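Local structure of 6-aminohexanoate-dimer hydrolase (Bacillus anthracis, 4GB7) at residues E205-Q210 with Y249-T254; S191-T196 with K238-P243; M228-M233 with I296-A301. The protein probably hydrolyses the amide bond of 6-aminohexanoate dimers, as a putative serine hydrolase of the beta-lactamase family. One frame throughout, in Å; residues are numbered along the deposited sequence. Where two conformers were deposited one is given.

The three contacts lie on the same side of the chain's centre: the centre of interaction 1 is about 11 Å from that of interaction 2 and about 10 Å from that of interaction 3, while interactions 2 and 3 are about 17 Å apart. Their segments follow one another as 191-196, 205-210, 228-233, 238-243, 249-254 and 296-301, so every pair of contacts is interleaved along the chain. Interaction 1 joins the starts of helices 206-214 and 251-265, interaction 2 forms a two-stranded ribbon, and interaction 3 sets helix 230-235 against a loop. Tyr194, just after strand 191-193, bonds Asn250, beside the probable active-site residues Tyr249 and Asn251, and packs on Met233 of interaction 3.

Interaction 1. Residues E205-Q210 with Y249-T254; sequences ENQDAQ and YNNGST
Asn251 ND2 serves two acceptors at the start of helix 206-214: Asp208 OD1 at 2.8 Å and, by a weak bond, Gln207 O at 3.1 Å. The Asp208 bond is nearly straight (168° at the hydrogen). Asp208 OD1 lies in the amide plane of Asn251, but ND2 meets that oxygen on its anti side and somewhat out of the carboxylate plane. Carboxylate and amide planes are turned 31° apart, and a water links their oxygens by donating to Asp208 OD1 and Asn251 OD1.

Gln207 supplies the second grip, in the deposited conformer considered here. Its CG sits between the backbone N and carbonyl carbon (chi1 72°), and the chain then runs extended, bringing the terminal amide to the backbone where helix 251-265 begins. Gln207 OE1 accepts from Asn251 N at 2.8 Å, while Gln207 NE2 donates to Tyr249 O at 2.9 Å from above that carbonyl plane. One side-chain amide thus engages backbone groups of two residues. Asn250, the N-cap, accepts from Gly252 N with OD1 at 2.8 Å, in the carbonyl plane on a lone pair; Tyr194 OH also bonds that oxygen.

Tyr249, Asn250 and Asn251 fit the Tyr-x-Asn element of serine beta-lactamase relatives, with Ser140 and Lys143 as the probable SxxK pair. Tyr249 OH bonds Ser140 OG, and Asn251 OD1 bonds Lys143 NZ. The straight Asp208 bond, with weaker help from Gln207 O, would hold ND2 toward helix 206-214 and OD1 toward Lys143, consistent with second-shell residues positioning a probable active-site asparagine.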
loop_
_atom_site.group_PDB
_atom_site.type_symbol
_atom_site.label_atom_id
_atom_site.label_comp_id
_atom_site.label_asym_id
_atom_site.label_seq_id
_atom_site.Cartn_x
_atom_site.Cartn_y
_atom_site.Cartn_z
ATOM N N GLU A 205 3.561 13.392 -8.027
ATOM C CA GLU A 205 2.501 13.349 -9.023
ATOM C C GLU A 205 1.310 14.168 -8.530
ATOM O O GLU A 205 1.052 14.226 -7.350
ATOM C CB GLU A 205 2.057 11.899 -9.277
ATOM C CG GLU A 205 3.128 11.031 -9.925
ATOM C CD GLU A 205 2.595 9.721 -10.480
ATOM O OE1 GLU A 205 3.357 9.098 -11.227
ATOM O OE2 GLU A 205 1.437 9.313 -10.201
ATOM N N ASN A 206 0.593 14.806 -9.448
ATOM C CA ASN A 206 -0.568 15.604 -9.058
ATOM C C ASN A 206 -1.639 14.792 -8.318
ATOM O O ASN A 206 -2.282 15.288 -7.413
ATOM C CB ASN A 206 -1.218 16.285 -10.259
ATOM C CG ASN A 206 -2.184 17.360 -9.835
ATOM O OD1 ASN A 206 -1.872 18.156 -8.932
ATOM N ND2 ASN A 206 -3.375 17.380 -10.437
ATOM N N GLN A 207 -1.793 13.523 -8.657
ATOM C CA GLN A 207 -2.817 12.696 -8.004
ATOM C C GLN A 207 -2.492 12.498 -6.520
ATOM O O GLN A 207 -3.375 12.321 -5.698
ATOM C CB GLN A 207 -2.922 11.335 -8.681
ATOM C CG GLN A 207 -1.738 10.421 -8.412
ATOM C CD GLN A 207 -1.971 9.038 -8.924
ATOM O OE1 GLN A 207 -2.716 8.264 -8.330
ATOM N NE2 GLN A 207 -1.335 8.713 -10.019
ATOM N N ASP A 208 -1.197 12.537 -6.175
ATOM C CA ASP A 208 -0.800 12.509 -4.788
ATOM C C ASP A 208 -0.945 13.917 -4.122
ATOM O O ASP A 208 -1.475 14.037 -3.032
ATOM C CB ASP A 208 0.666 12.080 -4.662
ATOM C CG ASP A 208 0.885 10.588 -4.830
ATOM O OD1 ASP A 208 0.032 9.774 -4.467
ATOM O OD2 ASP A 208 1.975 10.219 -5.272
ATOM N N ALA A 209 -0.425 14.961 -4.783
ATOM C CA ALA A 209 -0.501 16.344 -4.302
ATOM C C ALA A 209 -1.954 16.668 -3.946
ATOM O O ALA A 209 -2.239 17.156 -2.863
ATOM C CB ALA A 209 0.034 17.310 -5.370
ATOM N N GLN A 210 -2.870 16.328 -4.838
ATOM C CA GLN A 210 -4.288 16.660 -4.621
ATOM C C GLN A 210 -4.888 15.948 -3.425
ATOM O O GLN A 210 -5.669 16.539 -2.660
ATOM C CB GLN A 210 -5.141 16.428 -5.854
ATOM C CG GLN A 210 -4.803 17.371 -7.016
ATOM C CD GLN A 210 -4.748 18.835 -6.617
ATOM O OE1 GLN A 210 -5.722 19.367 -6.092
ATOM N NE2 GLN A 210 -3.590 19.485 -6.839
ATOM N N TYR A 249 -3.037 4.473 -13.145
ATOM C CA TYR A 249 -2.964 4.419 -11.691
ATOM C C TYR A 249 -3.486 5.714 -11.079
ATOM O O TYR A 249 -3.010 6.798 -11.416
ATOM C CB TYR A 249 -1.529 4.197 -11.289
ATOM C CG TYR A 249 -1.299 3.836 -9.847
ATOM C CD1 TYR A 249 -1.457 2.526 -9.387
ATOM C CD2 TYR A 249 -0.848 4.771 -8.964
ATOM C CE1 TYR A 249 -1.179 2.183 -8.075
ATOM C CE2 TYR A 249 -0.589 4.451 -7.642
ATOM C CZ TYR A 249 -0.746 3.160 -7.206
ATOM O OH TYR A 249 -0.448 2.888 -5.904
ATOM N N ASN A 250 -4.474 5.609 -10.182
ATOM C CA ASN A 250 -5.030 6.789 -9.560
ATOM C C ASN A 250 -5.529 6.508 -8.131
ATOM O O ASN A 250 -6.414 5.686 -7.926
ATOM C CB ASN A 250 -6.194 7.310 -10.418
ATOM C CG ASN A 250 -6.519 8.775 -10.166
ATOM O OD1 ASN A 250 -6.806 9.186 -9.031
ATOM N ND2 ASN A 250 -6.478 9.588 -11.255
ATOM N N ASN A 251 -5.011 7.264 -7.173
ATOM C CA ASN A 251 -5.492 7.225 -5.774
ATOM C C ASN A 251 -7.005 7.346 -5.678
ATOM O O ASN A 251 -7.631 6.741 -4.822
ATOM C CB ASN A 251 -4.911 8.382 -4.984
ATOM C CG ASN A 251 -3.417 8.270 -4.763
ATOM O OD1 ASN A 251 -2.855 7.187 -4.669
ATOM N ND2 ASN A 251 -2.766 9.421 -4.689
ATOM N N GLY A 252 -7.577 8.200 -6.505
ATOM C CA GLY A 252 -9.002 8.444 -6.502
ATOM C C GLY A 252 -9.841 7.222 -6.680
ATOM O O GLY A 252 -10.991 7.170 -6.152
ATOM N N SER A 253 -9.344 6.246 -7.438
ATOM C CA SER A 253 -10.104 5.016 -7.633
ATOM C C SER A 253 -10.283 4.270 -6.308
ATOM O O SER A 253 -11.378 3.858 -5.941
ATOM C CB SER A 253 -9.450 4.101 -8.682
ATOM O OG SER A 253 -9.445 4.720 -9.973
ATOM N N THR A 254 -9.193 4.127 -5.551
ATOM C CA THR A 254 -9.274 3.505 -4.233
ATOM C C THR A 254 -10.142 4.328 -3.272
ATOM O O THR A 254 -10.917 3.769 -2.483
ATOM C CB THR A 254 -7.866 3.360 -3.650
ATOM O OG1 THR A 254 -7.000 2.885 -4.674
ATOM C CG2 THR A 254 -7.858 2.370 -2.450
HETATM O O HOH W 1 -5.720 11.165 -6.369
HETATM O O HOH W 2 -0.093 7.279 -5.785
#

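Interaction 2. Residues S191-T196 with K238-P243; sequences SVEYPT and KETAPP
Strand 191-193 pairs antiparallel with the chain from Lys238, regularly only as far as Glu239, and the touching parts run 148° apart end to end. It is a two-stranded sheet whose strands are separated by a long, partly helical excursion rather than a tight hairpin turn. Glu193 and Lys238 make a hydrogen-bonded pair: Glu193 N reaches Lys238 O and Lys238 N reaches Glu193 O, each at 2.9 Å. Val192 and Glu239 follow as a non-hydrogen-bonded pair, with CA atoms 4.6 Å apart. Thr240 N then bonds Ser191 O at 2.9 Å, but the chain turns a corner at Thr240 and regular pairing gives way. There a water accepts from Ser191 N and donates to Ala241 O, bridging the strands, while Ala241 N is buried without a partner.

On the face of Glu193 and Lys238, in the conformers considered here, the two side chains lie side by side and point the same way. Glu193 OE1 meets Lys238 NZ at 3.0 Å in a salt bridge whose hydrogen bond is weak. Bends at chi3 and chi4 (148° and -59°) fold the lysine back, and its NZ also donates to Glu239 O, from above that carbonyl plane. Thr240 adds an apolar touch, its CG2 lying 3.6 Å from Glu193 CG. Several of these residues are exposed, so the ion pair is a surface feature.

Val192 and Glu239 occupy the other face, where both side chains touch Pro176 at helix 176-179, and Val192 also reaches Phe177. Val192 additionally covers its own neighbour: CG1 stands 3.8 Å above the ring plane of Tyr194, offset toward the rim.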
loop_
_atom_site.group_PDB
_atom_site.type_symbol
_atom_site.label_atom_id
_atom_site.label_comp_id
_atom_site.label_asym_id
_atom_site.label_seq_id
_atom_site.Cartn_x
_atom_site.Cartn_y
_atom_site.Cartn_z
ATOM N N SER A 191 -9.467 6.689 -15.973
ATOM C CA SER A 191 -8.481 7.680 -16.443
ATOM C C SER A 191 -9.008 9.065 -16.097
ATOM O O SER A 191 -10.012 9.544 -16.684
ATOM C CB SER A 191 -8.248 7.526 -17.942
ATOM O OG SER A 191 -7.560 6.331 -18.284
ATOM N N VAL A 192 -8.334 9.714 -15.171
ATOM C CA VAL A 192 -8.800 10.943 -14.600
ATOM C C VAL A 192 -7.634 11.882 -14.329
ATOM O O VAL A 192 -6.541 11.456 -13.914
ATOM C CB VAL A 192 -9.528 10.650 -13.256
ATOM C CG1 VAL A 192 -9.485 11.810 -12.294
ATOM C CG2 VAL A 192 -10.971 10.175 -13.503
ATOM N N GLU A 193 -7.885 13.169 -14.544
ATOM C CA GLU A 193 -6.950 14.235 -14.173
ATOM C C GLU A 193 -7.689 15.211 -13.232
ATOM O O GLU A 193 -8.946 15.338 -13.291
ATOM C CB GLU A 193 -6.398 14.957 -15.436
ATOM C CG GLU A 193 -7.447 15.783 -16.206
ATOM C CD GLU A 193 -6.924 16.580 -17.422
ATOM O OE1 GLU A 193 -7.742 17.123 -18.163
ATOM O OE2 GLU A 193 -5.702 16.647 -17.618
ATOM N N TYR A 194 -6.921 15.894 -12.403
ATOM C CA TYR A 194 -7.423 16.878 -11.487
ATOM C C TYR A 194 -6.715 18.181 -11.791
ATOM O O TYR A 194 -5.575 18.175 -12.325
ATOM C CB TYR A 194 -7.087 16.506 -10.022
ATOM C CG TYR A 194 -7.461 15.078 -9.605
ATOM C CD1 TYR A 194 -8.738 14.767 -9.166
ATOM C CD2 TYR A 194 -6.548 14.063 -9.648
ATOM C CE1 TYR A 194 -9.057 13.484 -8.772
ATOM C CE2 TYR A 194 -6.853 12.786 -9.252
ATOM C CZ TYR A 194 -8.137 12.497 -8.835
ATOM O OH TYR A 194 -8.482 11.230 -8.423
ATOM N N PRO A 195 -7.337 19.300 -11.407
ATOM C CA PRO A 195 -6.598 20.548 -11.414
ATOM C C PRO A 195 -5.389 20.476 -10.503
ATOM O O PRO A 195 -5.348 19.664 -9.590
ATOM C CB PRO A 195 -7.597 21.571 -10.852
ATOM C CG PRO A 195 -8.940 20.938 -10.954
ATOM C CD PRO A 195 -8.733 19.462 -10.952
ATOM N N THR A 196 -4.397 21.315 -10.756
ATOM C CA THR A 196 -3.289 21.467 -9.819
ATOM C C THR A 196 -3.569 22.482 -8.708
ATOM O O THR A 196 -2.952 22.408 -7.657
ATOM C CB THR A 196 -1.995 21.895 -10.526
ATOM O OG1 THR A 196 -2.133 23.215 -11.064
ATOM C CG2 THR A 196 -1.600 20.904 -11.620
ATOM N N LYS A 238 -11.723 14.909 -13.870
ATOM C CA LYS A 238 -12.028 15.102 -15.282
ATOM C C LYS A 238 -11.567 13.862 -16.048
ATOM O O LYS A 238 -10.374 13.464 -15.997
ATOM C CB LYS A 238 -11.343 16.348 -15.837
ATOM C CG LYS A 238 -11.697 16.634 -17.275
ATOM C CD LYS A 238 -10.763 17.648 -17.928
ATOM C CE LYS A 238 -10.595 17.357 -19.416
ATOM N NZ LYS A 238 -10.044 15.993 -19.675
ATOM N N GLU A 239 -12.494 13.248 -16.772
ATOM C CA GLU A 239 -12.205 12.005 -17.495
ATOM C C GLU A 239 -11.285 12.267 -18.723
ATOM O O GLU A 239 -11.519 13.195 -19.508
ATOM C CB GLU A 239 -13.524 11.372 -17.952
ATOM C CG GLU A 239 -13.345 10.022 -18.620
ATOM C CD GLU A 239 -14.641 9.388 -19.057
ATOM O OE1 GLU A 239 -15.462 9.084 -18.174
ATOM O OE2 GLU A 239 -14.812 9.148 -20.282
ATOM N N THR A 240 -10.247 11.452 -18.875
ATOM C CA THR A 240 -9.311 11.609 -19.956
ATOM C C THR A 240 -9.308 10.410 -20.891
ATOM O O THR A 240 -8.733 10.471 -21.944
ATOM C CB THR A 240 -7.895 11.833 -19.414
ATOM O OG1 THR A 240 -7.524 10.739 -18.600
ATOM C CG2 THR A 240 -7.817 13.147 -18.581
ATOM N N ALA A 241 -9.926 9.305 -20.487
ATOM C CA ALA A 241 -10.172 8.177 -21.374
ATOM C C ALA A 241 -11.326 7.367 -20.823
ATOM O O ALA A 241 -11.668 7.502 -19.653
ATOM C CB ALA A 241 -8.950 7.315 -21.600
ATOM N N PRO A 242 -11.950 6.551 -21.683
ATOM C CA PRO A 242 -13.121 5.867 -21.172
ATOM C C PRO A 242 -12.768 4.849 -20.090
ATOM O O PRO A 242 -11.726 4.188 -20.174
ATOM C CB PRO A 242 -13.699 5.177 -22.420
ATOM C CG PRO A 242 -13.230 6.027 -23.545
ATOM C CD PRO A 242 -11.842 6.447 -23.148
ATOM N N PRO A 243 -13.654 4.688 -19.112
ATOM C CA PRO A 243 -13.342 3.705 -18.083
ATOM C C PRO A 243 -13.265 2.273 -18.636
ATOM O O PRO A 243 -14.068 1.846 -19.492
ATOM C CB PRO A 243 -14.471 3.886 -17.070
ATOM C CG PRO A 243 -15.587 4.470 -17.828
ATOM C CD PRO A 243 -14.946 5.366 -18.847
HETATM O O HOH W 3 -12.012 6.507 -17.111
HETATM O O HOH W 4 -9.085 4.211 -18.667
#

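Interaction 3. Residues M228-M233 with I296-A301; sequences MKIYDM and IEQASA
Apolar packing between Tyr231 and Ile296 sets the first turn of helix 230-235 against the loop that leads from strand 287-290 to strand 303-305, helix-to-loop packing within the beta-lactamase-like domain; those two strands are neighbours in a small antiparallel sheet. The two side chains cross at about a right angle. Ile296 CG2 lies 3.9 Å from Tyr231 CE1, approaching the ring obliquely, and Ile296 CD1 comes within 3.6 Å of Tyr231 OH.

Methyl-to-backbone contacts come next. Ile230 has CG1 anti to its carbonyl carbon (chi1 -67°) and CD1 carried outward by a chi2 of 166°. Ile230 CD1 lies 3.5 Å from Ile296 O and 3.4 Å from Glu297 O, and it also touches Gln298 CG. Gln298 is the centre of an inverse gamma turn, so the isoleucine packs where the loop bends.

No hydrogen bond spans the two segments directly; polar links run through third residues. Asp292 accepts from Ile230 N with OD2 and from Ile296 N with OD1, holding the helix start and the loop through one carboxylate. Arg262 of helix 251-265 likewise bonds Tyr231 OH with NH1 and forms a salt bridge to Glu297 OE1 through NH2. Within 228-233, the entry to the helix is bound to its first turn: selenomethionine Met228 donates through N to the anti lone pair of Asp232 OD2 at 2.9 Å.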
loop_
_atom_site.group_PDB
_atom_site.type_symbol
_atom_site.label_atom_id
_atom_site.label_comp_id
_atom_site.label_asym_id
_atom_site.label_seq_id
_atom_site.Cartn_x
_atom_site.Cartn_y
_atom_site.Cartn_z
HETATM N N MSE A 228 -11.318 20.618 -0.207
HETATM C CA MSE A 228 -11.234 20.830 1.245
HETATM C C MSE A 228 -11.332 19.541 2.055
HETATM O O MSE A 228 -11.015 19.530 3.234
HETATM C CB MSE A 228 -12.319 21.832 1.706
HETATM C CG MSE A 228 -12.240 23.250 1.062
HETATM SE SE MSE A 228 -10.566 24.154 1.518
HETATM C CE MSE A 228 -11.011 24.620 3.383
ATOM N N LYS A 229 -11.757 18.471 1.388
ATOM C CA LYS A 229 -11.838 17.145 1.947
ATOM C C LYS A 229 -11.671 16.183 0.785
ATOM O O LYS A 229 -11.833 16.572 -0.357
ATOM C CB LYS A 229 -13.168 16.966 2.647
ATOM C CG LYS A 229 -14.372 17.049 1.749
ATOM C CD LYS A 229 -15.642 16.923 2.565
ATOM C CE LYS A 229 -16.871 16.924 1.695
ATOM N NZ LYS A 229 -18.078 16.523 2.452
ATOM N N ILE A 230 -11.369 14.919 1.073
ATOM C CA ILE A 230 -11.079 13.926 0.025
ATOM C C ILE A 230 -12.203 13.814 -1.024
ATOM O O ILE A 230 -11.935 13.755 -2.228
ATOM C CB ILE A 230 -10.740 12.553 0.658
ATOM C CG1 ILE A 230 -9.413 12.622 1.417
ATOM C CG2 ILE A 230 -10.666 11.443 -0.405
ATOM C CD1 ILE A 230 -9.231 11.414 2.315
ATOM N N TYR A 231 -13.454 13.793 -0.590
ATOM C CA TYR A 231 -14.503 13.637 -1.558
ATOM C C TYR A 231 -14.613 14.793 -2.543
ATOM O O TYR A 231 -15.066 14.592 -3.692
ATOM C CB TYR A 231 -15.840 13.405 -0.863
ATOM C CG TYR A 231 -15.939 12.164 0.022
ATOM C CD1 TYR A 231 -15.096 11.069 -0.137
ATOM C CD2 TYR A 231 -16.889 12.084 1.010
ATOM C CE1 TYR A 231 -15.205 9.955 0.656
ATOM C CE2 TYR A 231 -17.010 10.946 1.814
ATOM C CZ TYR A 231 -16.167 9.888 1.641
ATOM O OH TYR A 231 -16.278 8.754 2.417
ATOM N N ASP A 232 -14.217 15.987 -2.114
ATOM C CA ASP A 232 -14.137 17.155 -3.021
ATOM C C ASP A 232 -13.225 16.880 -4.217
ATOM O O ASP A 232 -13.494 17.267 -5.353
ATOM C CB ASP A 232 -13.601 18.395 -2.294
ATOM C CG ASP A 232 -14.580 19.011 -1.313
ATOM O OD1 ASP A 232 -15.784 18.599 -1.221
ATOM O OD2 ASP A 232 -14.103 19.963 -0.640
HETATM N N MSE A 233 -12.110 16.230 -3.947
HETATM C CA MSE A 233 -11.171 15.857 -5.002
HETATM C C MSE A 233 -11.829 14.956 -6.032
HETATM O O MSE A 233 -11.632 15.111 -7.218
HETATM C CB MSE A 233 -9.916 15.198 -4.393
HETATM C CG MSE A 233 -8.877 14.752 -5.425
HETATM SE SE MSE A 233 -7.511 13.600 -4.738
HETATM C CE MSE A 233 -8.621 11.998 -4.602
ATOM N N ILE A 296 -12.399 11.453 7.345
ATOM C CA ILE A 296 -12.415 10.456 6.273
ATOM C C ILE A 296 -10.991 10.024 5.991
ATOM O O ILE A 296 -10.112 10.853 5.701
ATOM C CB ILE A 296 -13.083 10.999 4.990
ATOM C CG1 ILE A 296 -14.573 11.278 5.217
ATOM C CG2 ILE A 296 -12.897 10.050 3.824
ATOM C CD1 ILE A 296 -15.406 10.110 5.667
ATOM N N GLU A 297 -10.773 8.705 6.002
ATOM C CA GLU A 297 -9.435 8.170 5.853
ATOM C C GLU A 297 -8.921 8.324 4.407
ATOM O O GLU A 297 -9.689 8.236 3.466
ATOM C CB GLU A 297 -9.377 6.671 6.187
ATOM C CG GLU A 297 -9.877 6.289 7.577
ATOM C CD GLU A 297 -11.347 6.019 7.691
ATOM O OE1 GLU A 297 -12.115 6.325 6.743
ATOM O OE2 GLU A 297 -11.731 5.573 8.816
ATOM N N GLN A 298 -7.613 8.573 4.256
ATOM C CA GLN A 298 -6.924 8.377 2.981
ATOM C C GLN A 298 -6.812 6.883 2.742
ATOM O O GLN A 298 -5.806 6.289 3.114
ATOM C CB GLN A 298 -5.482 8.914 3.034
ATOM C CG GLN A 298 -5.383 10.393 3.190
ATOM C CD GLN A 298 -3.954 10.835 3.336
ATOM O OE1 GLN A 298 -3.046 10.008 3.472
ATOM N NE2 GLN A 298 -3.751 12.129 3.350
ATOM N N ALA A 299 -7.818 6.299 2.106
ATOM C CA ALA A 299 -7.808 4.893 1.799
ATOM C C ALA A 299 -6.652 4.479 0.881
ATOM O O ALA A 299 -6.219 3.322 0.886
ATOM C CB ALA A 299 -9.150 4.497 1.143
ATOM N N SER A 300 -6.177 5.436 0.080
ATOM C CA SER A 300 -5.232 5.160 -0.995
ATOM C C SER A 300 -3.824 5.263 -0.504
ATOM O O SER A 300 -2.937 4.749 -1.152
ATOM C CB SER A 300 -5.434 6.127 -2.177
ATOM O OG SER A 300 -5.218 7.464 -1.773
ATOM N N ALA A 301 -3.612 5.899 0.645
ATOM C CA ALA A 301 -2.211 6.248 1.004
ATOM C C ALA A 301 -1.916 6.454 2.484
ATOM O O ALA A 301 -0.752 6.759 2.860
ATOM C CB ALA A 301 -1.841 7.516 0.253
#